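Local coordinates for phosphotriesterase homology protein (Escherichia coli, PDB 1BF6) that hydrolyses phosphorylated glyceryl acetates, and also aromatic acetates and propionates, as a two-zinc member of the phosphotriesterase family, at residues G6-H11 with V47-E52; N40-R45 with T72-V77; I125-G130 with K138-A143; N55-R60 with T80-D85. All blocks are in the same frame, centred on the assembly; numbering follows the deposited sequence.

Contact 1 (G6-H11 with V47-E52); sequences GYTLAH and VRNVIE. With ZN (zinc ion), chain C.
G6 lies so close to R48 that its CA sits 3.6 Å from R48 CG, where any side chain on G6 would collide with that methylene; the guanidinium leads away, to the carbonyls of V47 and M43. At Y7 the parallel pairing slips by one residue. Y7 O takes two backbone donors, R48 N at 2.9 Å and N49 N at 3.1 Å, the first on a lone pair in the carbonyl plane, and this is a beta bulge in strand 47-52. The Y7 hydroxyl bonds elsewhere, to D279. T8 then works with both branches. OG1, anti to the carbonyl carbon (chi1 -63°), is 3.0 Å from its donor N49 ND2 in a bent bond (147°) that leaves the amide plane by 21°, while the methyl CG2 rests 3.7 Å from I51 CG1. With an alanine here, N49 ND2 would probably keep D3 O as acceptor but lose its second anchor, and I51 would lose the methyl beside it. L9 turns to the face shared with Y7 and V47, where its CD1 packs 3.8 Å from V47 CG2. Its backbone restores regular pairing, L9 N giving to N49 O and L9 O accepting from I51 N in a nearly straight 3.0 Å bond. The chain turns a corner at A10, and H11 sends NE2 to zinc at 2.3 Å, sharing the ion with H13, E124 and D242. The chemistry implies that backbone bonds and the threonine-asparagine pair probably steady the strand's start, so that the histidine at its end is presented to the zinc.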
# COMPACT_ATOMS: atom_id res chain seq x y z
N GLY A 6 -1.26 -4.00 17.61
CA GLY A 6 -1.03 -5.13 16.71
C GLY A 6 -0.26 -4.77 15.45
O GLY A 6 0.06 -3.60 15.22
N TYR A 7 0.04 -5.78 14.63
CA TYR A 7 0.77 -5.58 13.38
C TYR A 7 -0.11 -4.96 12.29
O TYR A 7 -1.34 -5.09 12.31
CB TYR A 7 1.30 -6.92 12.86
CG TYR A 7 2.38 -7.56 13.73
CD1 TYR A 7 3.34 -6.78 14.38
CD2 TYR A 7 2.48 -8.94 13.82
CE1 TYR A 7 4.37 -7.37 15.10
CE2 TYR A 7 3.51 -9.54 14.53
CZ TYR A 7 4.45 -8.75 15.16
OH TYR A 7 5.47 -9.34 15.87
N THR A 8 0.54 -4.34 11.32
CA THR A 8 -0.14 -3.69 10.21
C THR A 8 0.51 -4.08 8.87
O THR A 8 1.74 -3.99 8.73
CB THR A 8 -0.09 -2.13 10.34
OG1 THR A 8 -0.77 -1.72 11.53
CG2 THR A 8 -0.71 -1.45 9.12
N LEU A 9 -0.31 -4.55 7.93
CA LEU A 9 0.17 -4.88 6.57
C LEU A 9 -0.07 -3.55 5.85
O LEU A 9 -1.21 -3.13 5.66
CB LEU A 9 -0.66 -6.01 5.96
CG LEU A 9 -0.10 -7.43 6.15
CD1 LEU A 9 0.19 -7.72 7.61
CD2 LEU A 9 -1.06 -8.46 5.57
N ALA A 10 1.02 -2.89 5.47
CA ALA A 10 0.99 -1.56 4.87
C ALA A 10 0.45 -1.38 3.45
O ALA A 10 0.20 -0.25 3.03
CB ALA A 10 2.39 -0.94 4.95
N HIS A 11 0.24 -2.48 2.73
CA HIS A 11 -0.23 -2.38 1.34
C HIS A 11 -0.88 -3.67 0.87
O HIS A 11 -0.19 -4.59 0.44
CB HIS A 11 0.95 -2.06 0.42
CG HIS A 11 0.55 -1.75 -0.99
ND1 HIS A 11 0.75 -0.52 -1.59
CD2 HIS A 11 -0.08 -2.52 -1.92
CE1 HIS A 11 0.27 -0.57 -2.83
NE2 HIS A 11 -0.24 -1.76 -3.07
N VAL A 47 -1.71 -9.68 13.68
CA VAL A 47 -2.09 -8.57 12.80
C VAL A 47 -3.43 -8.02 13.24
O VAL A 47 -4.38 -8.77 13.49
CB VAL A 47 -2.19 -9.02 11.32
CG1 VAL A 47 -2.70 -7.85 10.43
CG2 VAL A 47 -0.81 -9.48 10.82
N ARG A 48 -3.53 -6.69 13.30
CA ARG A 48 -4.78 -6.05 13.69
C ARG A 48 -5.29 -5.06 12.63
O ARG A 48 -6.49 -4.80 12.57
CB ARG A 48 -4.62 -5.36 15.06
CG ARG A 48 -4.42 -6.33 16.22
CD ARG A 48 -5.68 -7.16 16.45
NE ARG A 48 -5.55 -8.11 17.55
CZ ARG A 48 -5.14 -9.37 17.42
NH1 ARG A 48 -4.81 -9.87 16.23
NH2 ARG A 48 -5.04 -10.14 18.49
N ASN A 49 -4.39 -4.56 11.79
CA ASN A 49 -4.74 -3.57 10.75
C ASN A 49 -4.22 -3.92 9.35
O ASN A 49 -3.11 -4.42 9.20
CB ASN A 49 -4.16 -2.19 11.10
CG ASN A 49 -4.31 -1.85 12.57
OD1 ASN A 49 -5.40 -1.53 13.03
ND2 ASN A 49 -3.21 -1.96 13.31
N VAL A 50 -5.00 -3.56 8.34
CA VAL A 50 -4.62 -3.77 6.94
C VAL A 50 -4.96 -2.47 6.22
O VAL A 50 -6.09 -2.02 6.31
CB VAL A 50 -5.43 -4.92 6.24
CG1 VAL A 50 -5.11 -4.95 4.74
CG2 VAL A 50 -5.07 -6.29 6.86
N ILE A 51 -3.97 -1.89 5.54
CA ILE A 51 -4.16 -0.65 4.77
C ILE A 51 -4.52 -1.09 3.34
O ILE A 51 -3.68 -1.58 2.59
CB ILE A 51 -2.87 0.22 4.75
CG1 ILE A 51 -2.22 0.27 6.15
CG2 ILE A 51 -3.21 1.66 4.28
CD1 ILE A 51 -3.13 0.79 7.27
N GLU A 52 -5.79 -0.92 3.00
CA GLU A 52 -6.32 -1.31 1.71
C GLU A 52 -6.05 -0.24 0.64
O GLU A 52 -6.47 0.91 0.76
CB GLU A 52 -7.80 -1.64 1.87
CG GLU A 52 -8.26 -2.87 1.10
CD GLU A 52 -8.61 -2.57 -0.34
OE1 GLU A 52 -8.73 -1.38 -0.69
OE2 GLU A 52 -8.79 -3.53 -1.13
ZN ZN C . -1.42 -2.72 -4.77

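Contact 2 (N40-R45 with T72-V77); sequences NDLMTR and TGINVV
M43 bridges from the last turn of helix 32-44 to the T72-I74 turn, and its side chain is a good example of how a flexible thioether moulds itself to a backbone. CB points toward the turn, with CG anti to the carbonyl carbon of M43 (chi1 -65°). CG comes within 4.2 Å of T72 O. Bends at chi2 and chi3 then fold the chain over, laying SD 3.8 Å from I74 CA, with I74 CB scarcely farther. The terminal methyl CE finishes 3.2 Å from T72 O and 3.8 Å from G73 C, lying against the main chain where the helix 62-72 ends and G73 takes up positive phi. With an alanine in its place, the carbonyl of T72 and the flank of I74 would probably lose their cover, leaving a gap between helix and turn. Beside M43, N40 brings ND2 to 3.2 Å from T72 CG2, and L42 CD1 meets I74 CD1 deeper in; T72 OG1 is turned to V68 O. The chemistry implies adhesion by packing rather than hydrogen bonding between helix and turn: mainly methyls, sulfur and aliphatic carbons meet, alongside T72 O and the N40 amide.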
# COMPACT_ATOMS: atom_id res chain seq x y z
N ASN A 40 -8.71 -13.91 9.42
CA ASN A 40 -8.70 -14.64 10.69
C ASN A 40 -7.31 -15.23 10.92
O ASN A 40 -6.80 -15.22 12.04
CB ASN A 40 -9.75 -15.75 10.70
CG ASN A 40 -11.17 -15.22 10.83
OD1 ASN A 40 -12.13 -15.89 10.44
ND2 ASN A 40 -11.31 -14.04 11.40
N ASP A 41 -6.68 -15.72 9.84
CA ASP A 41 -5.32 -16.29 9.93
C ASP A 41 -4.34 -15.19 10.33
O ASP A 41 -3.42 -15.41 11.13
CB ASP A 41 -4.88 -16.88 8.58
CG ASP A 41 -5.72 -18.09 8.15
OD1 ASP A 41 -6.61 -18.53 8.90
OD2 ASP A 41 -5.47 -18.58 7.02
N LEU A 42 -4.51 -14.00 9.75
CA LEU A 42 -3.65 -12.87 10.07
C LEU A 42 -3.80 -12.51 11.55
O LEU A 42 -2.80 -12.24 12.23
CB LEU A 42 -4.01 -11.66 9.21
CG LEU A 42 -3.55 -11.61 7.75
CD1 LEU A 42 -4.04 -10.30 7.12
CD2 LEU A 42 -2.04 -11.72 7.65
N MET A 43 -5.03 -12.51 12.04
CA MET A 43 -5.35 -12.17 13.43
C MET A 43 -4.61 -13.08 14.42
O MET A 43 -4.12 -12.62 15.45
CB MET A 43 -6.87 -12.27 13.68
CG MET A 43 -7.76 -11.28 12.91
SD MET A 43 -7.78 -9.65 13.63
CE MET A 43 -9.02 -9.84 14.87
N THR A 44 -4.49 -14.37 14.08
CA THR A 44 -3.80 -15.32 14.97
C THR A 44 -2.29 -15.04 15.09
O THR A 44 -1.65 -15.40 16.08
CB THR A 44 -4.06 -16.80 14.55
OG1 THR A 44 -3.14 -17.17 13.52
CG2 THR A 44 -5.47 -16.97 14.00
N ARG A 45 -1.73 -14.36 14.09
CA ARG A 45 -0.31 -14.02 14.08
C ARG A 45 -0.04 -12.59 14.56
O ARG A 45 1.03 -12.04 14.31
CB ARG A 45 0.29 -14.18 12.68
CG ARG A 45 0.06 -15.51 12.01
CD ARG A 45 0.91 -16.61 12.60
NE ARG A 45 0.63 -17.85 11.88
CZ ARG A 45 0.57 -19.05 12.44
NH1 ARG A 45 0.78 -19.20 13.75
NH2 ARG A 45 0.23 -20.09 11.71
N THR A 72 -14.58 -10.59 10.97
CA THR A 72 -13.30 -10.97 11.56
C THR A 72 -12.73 -10.08 12.68
O THR A 72 -11.84 -10.52 13.43
CB THR A 72 -12.23 -11.07 10.47
OG1 THR A 72 -11.98 -9.77 9.92
CG2 THR A 72 -12.72 -11.97 9.34
N GLY A 73 -13.18 -8.84 12.79
CA GLY A 73 -12.66 -7.96 13.81
C GLY A 73 -11.38 -7.25 13.39
O GLY A 73 -10.82 -6.45 14.15
N ILE A 74 -10.88 -7.56 12.20
CA ILE A 74 -9.67 -6.89 11.74
C ILE A 74 -10.06 -5.45 11.37
O ILE A 74 -11.23 -5.16 11.14
CB ILE A 74 -9.01 -7.63 10.55
CG1 ILE A 74 -7.52 -7.27 10.49
CG2 ILE A 74 -9.76 -7.32 9.24
CD1 ILE A 74 -6.70 -8.12 9.58
N ASN A 75 -9.09 -4.54 11.44
CA ASN A 75 -9.34 -3.15 11.09
C ASN A 75 -8.82 -2.86 9.69
O ASN A 75 -7.65 -3.12 9.39
CB ASN A 75 -8.70 -2.19 12.10
CG ASN A 75 -9.01 -0.73 11.78
OD1 ASN A 75 -8.11 0.08 11.52
ND2 ASN A 75 -10.30 -0.39 11.78
N VAL A 76 -9.67 -2.32 8.84
CA VAL A 76 -9.27 -2.01 7.48
C VAL A 76 -9.29 -0.50 7.20
O VAL A 76 -10.32 0.15 7.40
CB VAL A 76 -10.20 -2.70 6.46
CG1 VAL A 76 -9.80 -2.31 5.05
CG2 VAL A 76 -10.14 -4.22 6.63
N VAL A 77 -8.16 0.03 6.77
CA VAL A 77 -8.07 1.44 6.42
C VAL A 77 -8.24 1.55 4.91
O VAL A 77 -7.39 1.07 4.15
CB VAL A 77 -6.71 2.06 6.83
CG1 VAL A 77 -6.64 3.53 6.37
CG2 VAL A 77 -6.52 1.96 8.35

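Contact 3 (I125-G130 with K138-A143); sequences IGTSEG and KVFIAA
I125 and F140 join a strand to the helix that follows it, in the beta-alpha-beta unit of strand 122-126, helix 134-150 and strand 154-157, the repeating element of a TIM barrel. The two residues bury far more surface here than the others. I125 places CG1 between its backbone N and carbonyl carbon (chi1 64°), an uncommon choice that swings CD1 out over the F140 ring. CD1 stands 3.8 Å from the ring centroid and only 10° off the normal, a clear CH-pi contact over the face, with CG1 3.7 Å from F140 CZ nearer the rim. The ring also meets the backbone: G126 O lies in its plane at the edge, 3.5 Å from F140 CE1, where the slightly positive ring hydrogens probably suit a carbonyl. T127 adds CG2, 3.7 Å from F140 CE1, while its hydroxyl bonds to Q167. Residues Q167, L170 and L171 of helix 164-173 also press on F140, which is thus wedged between the strand's end and the next helix of the barrel. One turn on from V139, which brushes I125 CG2, A143 sets its CB a tight 3.4 Å from I125 CD1.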
# COMPACT_ATOMS: atom_id res chain seq x y z
N ILE A 125 -1.46 5.87 -5.26
CA ILE A 125 -1.27 6.74 -6.40
C ILE A 125 0.02 6.38 -7.10
O ILE A 125 1.10 6.44 -6.52
CB ILE A 125 -1.42 8.25 -6.00
CG1 ILE A 125 -0.33 8.68 -5.03
CG2 ILE A 125 -2.79 8.47 -5.32
CD1 ILE A 125 -0.35 10.19 -4.76
N GLY A 126 -0.12 5.93 -8.34
CA GLY A 126 1.05 5.49 -9.07
C GLY A 126 1.53 6.22 -10.29
O GLY A 126 0.89 7.14 -10.83
N THR A 127 2.73 5.83 -10.69
CA THR A 127 3.37 6.35 -11.88
C THR A 127 3.72 5.14 -12.75
O THR A 127 3.74 3.99 -12.28
CB THR A 127 4.62 7.18 -11.55
OG1 THR A 127 5.47 6.44 -10.66
CG2 THR A 127 4.23 8.52 -10.90
N SER A 128 3.95 5.40 -14.04
CA SER A 128 4.26 4.33 -14.99
C SER A 128 5.72 3.89 -14.89
O SER A 128 6.52 4.50 -14.18
CB SER A 128 3.93 4.79 -16.41
OG SER A 128 2.53 4.94 -16.57
N GLU A 129 6.07 2.82 -15.60
CA GLU A 129 7.43 2.32 -15.58
C GLU A 129 8.43 3.27 -16.25
O GLU A 129 8.38 3.50 -17.46
CB GLU A 129 7.50 0.94 -16.22
CG GLU A 129 8.90 0.32 -16.19
CD GLU A 129 8.92 -1.16 -16.62
OE1 GLU A 129 7.85 -1.74 -16.92
OE2 GLU A 129 10.03 -1.74 -16.62
N GLY A 130 9.33 3.83 -15.44
CA GLY A 130 10.36 4.71 -15.96
C GLY A 130 9.91 6.10 -16.38
O GLY A 130 10.69 6.84 -16.98
N LYS A 138 -0.64 15.17 -12.76
CA LYS A 138 -1.87 15.87 -12.35
C LYS A 138 -2.49 15.17 -11.14
O LYS A 138 -2.94 15.83 -10.20
CB LYS A 138 -2.86 15.88 -13.51
CG LYS A 138 -4.14 16.64 -13.29
CD LYS A 138 -5.06 16.38 -14.49
CE LYS A 138 -6.22 17.33 -14.56
NZ LYS A 138 -6.99 17.05 -15.81
N VAL A 139 -2.52 13.84 -11.16
CA VAL A 139 -3.08 13.10 -10.03
C VAL A 139 -2.21 13.33 -8.76
O VAL A 139 -2.74 13.54 -7.68
CB VAL A 139 -3.25 11.59 -10.36
CG1 VAL A 139 -3.48 10.77 -9.07
CG2 VAL A 139 -4.46 11.39 -11.29
N PHE A 140 -0.89 13.31 -8.91
CA PHE A 140 -0.00 13.55 -7.78
C PHE A 140 -0.17 14.98 -7.23
O PHE A 140 -0.10 15.20 -6.01
CB PHE A 140 1.45 13.27 -8.16
CG PHE A 140 1.88 11.86 -7.87
CD1 PHE A 140 1.41 10.80 -8.64
CD2 PHE A 140 2.72 11.58 -6.79
CE1 PHE A 140 1.77 9.47 -8.34
CE2 PHE A 140 3.09 10.25 -6.48
CZ PHE A 140 2.61 9.20 -7.26
N ILE A 141 -0.42 15.96 -8.10
CA ILE A 141 -0.63 17.33 -7.63
C ILE A 141 -1.94 17.41 -6.85
O ILE A 141 -2.01 18.04 -5.79
CB ILE A 141 -0.58 18.35 -8.79
CG1 ILE A 141 0.83 18.39 -9.36
CG2 ILE A 141 -0.99 19.76 -8.29
CD1 ILE A 141 0.97 19.06 -10.70
N ALA A 142 -2.97 16.73 -7.35
CA ALA A 142 -4.27 16.69 -6.69
C ALA A 142 -4.11 16.02 -5.32
O ALA A 142 -4.73 16.45 -4.35
CB ALA A 142 -5.27 15.91 -7.54
N ALA A 143 -3.28 14.98 -5.26
CA ALA A 143 -3.04 14.26 -4.01
C ALA A 143 -2.40 15.22 -3.00
O ALA A 143 -2.83 15.29 -1.85
CB ALA A 143 -2.13 13.05 -4.26

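Contact 4 (N55-R60 with T80-D85); sequences NRYMGR and TGYYQD
Two waters bridge the loops at G81: one ties N55 to it, donating to N55 OD1 at 2.7 Å and to G81 O at 2.8 Å while accepting from Y57 N; the second accepts from R56 N and G81 N, each at 3.0 Å. Backbone angles at G81 would jam a side chain against the preceding carbonyl. The N55 side chain also lies directly against this peptide, with CB 3.3 Å from G81 O, and its ND2 bonds beyond to A123 O. Y57 and Y82 run side by side, their planes 15° from parallel but slid apart, with CD2 of Y57 3.6 Å from CE2 of Y82. Y82 OH goes on to E103 and H91. M58, bent at chi3 (82°), sets its methyl CE 3.9 Å from the Y83 ring centroid, over one face, in a CH-pi contact, with the sulfur more obliquely beside the ring as in a Met-aromatic pair; Q84 CG lies over the opposite face. M58 and Y83 both abut E124, the glutamate shared by the two zinc ions. Loops gathered beside the metals in this way after successive strands are characteristic of the binuclear centre at the C-terminal mouth of the amidohydrolase TIM barrel.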
# COMPACT_ATOMS: atom_id res chain seq x y z
N ASN A 55 -8.36 2.03 -4.83
CA ASN A 55 -9.15 3.25 -4.94
C ASN A 55 -10.40 3.00 -5.82
O ASN A 55 -10.57 1.90 -6.38
CB ASN A 55 -8.33 4.50 -5.35
CG ASN A 55 -7.32 4.24 -6.44
OD1 ASN A 55 -7.65 3.77 -7.53
ND2 ASN A 55 -6.07 4.62 -6.18
N ARG A 56 -11.29 3.99 -5.90
CA ARG A 56 -12.54 3.80 -6.62
C ARG A 56 -12.54 3.03 -7.94
O ARG A 56 -13.20 2.00 -8.05
CB ARG A 56 -13.27 5.14 -6.80
CG ARG A 56 -14.64 4.96 -7.43
CD ARG A 56 -15.48 6.21 -7.34
NE ARG A 56 -16.72 6.04 -8.10
CZ ARG A 56 -17.67 6.96 -8.21
NH1 ARG A 56 -17.54 8.13 -7.60
NH2 ARG A 56 -18.74 6.72 -8.97
N TYR A 57 -11.79 3.53 -8.91
CA TYR A 57 -11.75 2.93 -10.24
C TYR A 57 -10.84 1.72 -10.43
O TYR A 57 -10.55 1.31 -11.56
CB TYR A 57 -11.54 4.02 -11.28
CG TYR A 57 -12.66 5.05 -11.21
CD1 TYR A 57 -13.90 4.82 -11.82
CD2 TYR A 57 -12.50 6.23 -10.48
CE1 TYR A 57 -14.96 5.73 -11.68
CE2 TYR A 57 -13.55 7.15 -10.34
CZ TYR A 57 -14.77 6.89 -10.94
OH TYR A 57 -15.80 7.79 -10.81
N MET A 58 -10.40 1.16 -9.30
CA MET A 58 -9.60 -0.05 -9.29
C MET A 58 -10.56 -1.16 -8.86
O MET A 58 -10.19 -2.34 -8.79
CB MET A 58 -8.45 0.06 -8.27
CG MET A 58 -7.24 0.84 -8.77
SD MET A 58 -6.07 1.22 -7.44
CE MET A 58 -5.15 -0.36 -7.35
N GLY A 59 -11.81 -0.79 -8.58
CA GLY A 59 -12.80 -1.77 -8.17
C GLY A 59 -13.03 -1.86 -6.68
O GLY A 59 -13.39 -2.93 -6.17
N ARG A 60 -12.84 -0.75 -5.97
CA ARG A 60 -13.05 -0.71 -4.52
C ARG A 60 -14.49 -1.06 -4.18
O ARG A 60 -15.42 -0.80 -4.95
CB ARG A 60 -12.70 0.70 -3.98
CG ARG A 60 -12.76 0.85 -2.44
CD ARG A 60 -12.54 2.31 -2.01
NE ARG A 60 -13.66 3.15 -2.44
CZ ARG A 60 -13.56 4.44 -2.78
NH1 ARG A 60 -12.40 5.07 -2.73
NH2 ARG A 60 -14.63 5.07 -3.24
N THR A 80 -8.35 6.57 -1.04
CA THR A 80 -8.96 7.40 -2.09
C THR A 80 -7.85 7.84 -3.03
O THR A 80 -6.72 8.11 -2.60
CB THR A 80 -9.70 8.67 -1.53
OG1 THR A 80 -10.23 9.42 -2.63
CG2 THR A 80 -8.74 9.57 -0.74
N GLY A 81 -8.15 7.89 -4.33
CA GLY A 81 -7.14 8.33 -5.29
C GLY A 81 -7.36 7.79 -6.69
O GLY A 81 -8.46 7.34 -7.03
N TYR A 82 -6.33 7.91 -7.52
CA TYR A 82 -6.35 7.40 -8.89
C TYR A 82 -5.07 6.59 -9.08
O TYR A 82 -4.00 6.97 -8.59
CB TYR A 82 -6.48 8.54 -9.91
CG TYR A 82 -7.91 9.04 -10.04
CD1 TYR A 82 -8.40 10.05 -9.20
CD2 TYR A 82 -8.80 8.47 -10.97
CE1 TYR A 82 -9.72 10.48 -9.28
CE2 TYR A 82 -10.13 8.90 -11.06
CZ TYR A 82 -10.58 9.90 -10.21
OH TYR A 82 -11.91 10.29 -10.26
N TYR A 83 -5.20 5.47 -9.79
CA TYR A 83 -4.12 4.51 -9.99
C TYR A 83 -2.90 4.90 -10.83
O TYR A 83 -1.89 5.34 -10.29
CB TYR A 83 -4.75 3.20 -10.47
CG TYR A 83 -3.86 1.98 -10.40
CD1 TYR A 83 -2.80 1.90 -9.51
CD2 TYR A 83 -4.09 0.90 -11.26
CE1 TYR A 83 -1.99 0.77 -9.47
CE2 TYR A 83 -3.30 -0.23 -11.23
CZ TYR A 83 -2.24 -0.29 -10.33
OH TYR A 83 -1.44 -1.40 -10.35
N GLN A 84 -2.92 4.60 -12.13
CA GLN A 84 -1.82 4.95 -13.02
C GLN A 84 -2.39 5.20 -14.41
O GLN A 84 -3.56 4.87 -14.68
CB GLN A 84 -0.72 3.89 -13.06
CG GLN A 84 -1.20 2.50 -13.35
CD GLN A 84 -0.05 1.54 -13.52
OE1 GLN A 84 0.83 1.75 -14.36
NE2 GLN A 84 -0.04 0.48 -12.72
N ASP A 85 -1.57 5.78 -15.27
CA ASP A 85 -1.98 6.16 -16.62
C ASP A 85 -2.85 5.18 -17.41
O ASP A 85 -3.97 5.53 -17.80
CB ASP A 85 -0.77 6.57 -17.45
CG ASP A 85 -1.16 7.48 -18.59
OD1 ASP A 85 -1.31 8.70 -18.35
OD2 ASP A 85 -1.39 6.97 -19.71
O HOH W 1 -9.40 5.41 -8.85
O HOH W 2 -10.89 6.85 -5.06

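From the N terminus, contact 1 closes the first long loop, pairing strand 7-12 with strand 47-52 and so enclosing helix 32-44. Contact 2 starts on that helix, within the loop, and ends beyond it, so the two cross; strand 75-80 then runs beside strand 47-52, with E52 N and V77 O 2.8 Å apart. Contact 4 starts in the loop just after strand 47-52 and crosses contact 2 in turn, joining the ends of the second and third strands. Contact 3 follows in series as a short closure, on the opposite side of the chain's centre from contact 1. It touches contact 4, where G126 N approaches Y83 O, carrying the ring of strands onward.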